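Local coordinates for protein fimbrial subunit type 1 (Actinomyces oris, PDB 3UXF) that forms the major subunit of the type 1 fimbriae that this Gram-positive bacterium anchors in its cell wall, at residues Val212-Gly217 with Ala283-Tyr288. Residues are numbered along the deposited sequence; the frame is centred on the assembly and turned at random.
Sequences VDYPGG and ASEARY
Tyr214 lays its side chain along the last turns of helix 277-288. Its CB meets CB of Tyr288 at 3.9 Å, and CG, anti to the backbone N (chi1 -175°), is carried to CA and CB of Glu285. Farther out, CD1 reaches CB of Ser284 (3.8 Å), which CG2 of Val212 also touches, while CE1 lies under CB of Glu285 and CE2 under its carboxylate, 4.0 Å from OE2. Face-on packing is established by a CH-pi contact: Glu285 CB lies 3.8 Å from the centroid of the Tyr214 ring, 9° off its normal. The extended Glu285 chain runs over the ring, its carboxylate stacked 26° from parallel. At the tip, OH bonds to Arg281, which also forms a salt bridge with Glu285 OE1, so one guanidinium ties both side chains together.

A second CH-pi contact puts Pro215 CD 3.5 Å from the centroid of the Tyr288 ring, over the face. Water supplies polar links: one molecule accepts from Val212 N and donates to Ser284 O, and another joins Asp213 OD1 to Tyr288 OH. Asp213 OD1 also accepts from Gly216 N (3.2 Å), an Asx motif overlapping the type I turn Tyr214-Gly217, itself closed by Gly217 N to Tyr214 O.

The contact seats the surface loop joining strands 201-208 and 224-229, from different sheets of this beta-rich pilin, on the C-terminal end of helix 277-288, one of its few helices.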
# COMPACT_ATOMS: atom_id res chain seq x y z
N VAL A 212 -2.89 -8.53 20.75
CA VAL A 212 -3.31 -9.74 21.46
C VAL A 212 -2.93 -9.54 22.92
O VAL A 212 -2.16 -8.63 23.22
CB VAL A 212 -2.65 -11.02 20.92
CG1 VAL A 212 -2.99 -11.22 19.43
CG2 VAL A 212 -1.14 -10.99 21.14
N ASP A 213 -3.46 -10.38 23.82
CA ASP A 213 -3.25 -10.22 25.27
C ASP A 213 -1.93 -10.82 25.67
O ASP A 213 -1.84 -11.94 26.20
CB ASP A 213 -4.41 -10.86 26.06
CG ASP A 213 -4.13 -10.91 27.56
OD1 ASP A 213 -3.38 -10.04 28.08
OD2 ASP A 213 -4.67 -11.83 28.22
N TYR A 214 -0.87 -10.09 25.35
CA TYR A 214 0.45 -10.62 25.55
C TYR A 214 0.72 -11.07 27.01
O TYR A 214 1.22 -12.17 27.23
CB TYR A 214 1.50 -9.60 25.04
CG TYR A 214 2.86 -10.18 25.14
CD1 TYR A 214 3.37 -11.00 24.13
CD2 TYR A 214 3.66 -9.96 26.27
CE1 TYR A 214 4.60 -11.56 24.23
CE2 TYR A 214 4.89 -10.54 26.39
CZ TYR A 214 5.37 -11.33 25.37
OH TYR A 214 6.59 -11.92 25.45
N PRO A 215 0.38 -10.23 27.99
CA PRO A 215 0.73 -10.68 29.34
C PRO A 215 -0.05 -11.91 29.77
O PRO A 215 0.45 -12.71 30.58
CB PRO A 215 0.43 -9.45 30.22
CG PRO A 215 -0.26 -8.47 29.40
CD PRO A 215 -0.07 -8.83 27.95
N GLY A 216 -1.24 -12.09 29.19
CA GLY A 216 -2.06 -13.28 29.44
C GLY A 216 -1.58 -14.56 28.77
O GLY A 216 -2.08 -15.66 29.05
N GLY A 217 -0.61 -14.44 27.87
CA GLY A 217 -0.05 -15.61 27.24
C GLY A 217 -0.43 -15.74 25.78
O GLY A 217 0.07 -16.65 25.11
N ALA A 283 6.63 -9.16 17.91
CA ALA A 283 5.55 -8.36 17.41
C ALA A 283 4.35 -8.27 18.36
O ALA A 283 3.74 -7.21 18.48
CB ALA A 283 5.11 -8.83 16.01
N SER A 284 3.95 -9.40 18.94
CA SER A 284 2.81 -9.43 19.84
C SER A 284 3.04 -8.44 20.99
O SER A 284 2.18 -7.64 21.33
CB SER A 284 2.63 -10.84 20.40
OG SER A 284 2.36 -11.77 19.36
N GLU A 285 4.23 -8.51 21.54
CA GLU A 285 4.60 -7.67 22.69
C GLU A 285 4.70 -6.20 22.34
O GLU A 285 4.20 -5.33 23.06
CB GLU A 285 5.93 -8.14 23.25
CG GLU A 285 6.38 -7.33 24.50
CD GLU A 285 7.72 -7.81 25.05
OE1 GLU A 285 8.63 -8.18 24.25
OE2 GLU A 285 7.85 -7.87 26.29
N ALA A 286 5.35 -5.92 21.21
CA ALA A 286 5.54 -4.54 20.79
C ALA A 286 4.21 -3.84 20.58
O ALA A 286 4.04 -2.68 20.96
CB ALA A 286 6.42 -4.47 19.49
N ARG A 287 3.26 -4.53 19.95
CA ARG A 287 1.99 -3.92 19.67
C ARG A 287 1.19 -3.74 20.98
O ARG A 287 0.52 -2.73 21.14
CB ARG A 287 1.18 -4.81 18.71
CG ARG A 287 -0.24 -4.32 18.44
CD ARG A 287 -0.32 -2.88 17.96
NE ARG A 287 -1.72 -2.47 17.87
CZ ARG A 287 -2.41 -2.00 18.91
NH1 ARG A 287 -1.80 -1.87 20.08
NH2 ARG A 287 -3.70 -1.65 18.79
N TYR A 288 1.23 -4.74 21.84
CA TYR A 288 0.46 -4.68 23.10
C TYR A 288 0.95 -3.47 23.90
O TYR A 288 0.13 -2.68 24.39
CB TYR A 288 0.63 -5.95 23.92
CG TYR A 288 -0.13 -5.90 25.22
CD1 TYR A 288 -1.50 -6.07 25.23
CD2 TYR A 288 0.51 -5.62 26.42
CE1 TYR A 288 -2.23 -6.00 26.43
CE2 TYR A 288 -0.22 -5.55 27.62
CZ TYR A 288 -1.58 -5.74 27.60
OH TYR A 288 -2.31 -5.66 28.77
O HOH W 1 -0.23 -7.68 20.26
O HOH W 2 -4.20 -7.28 29.22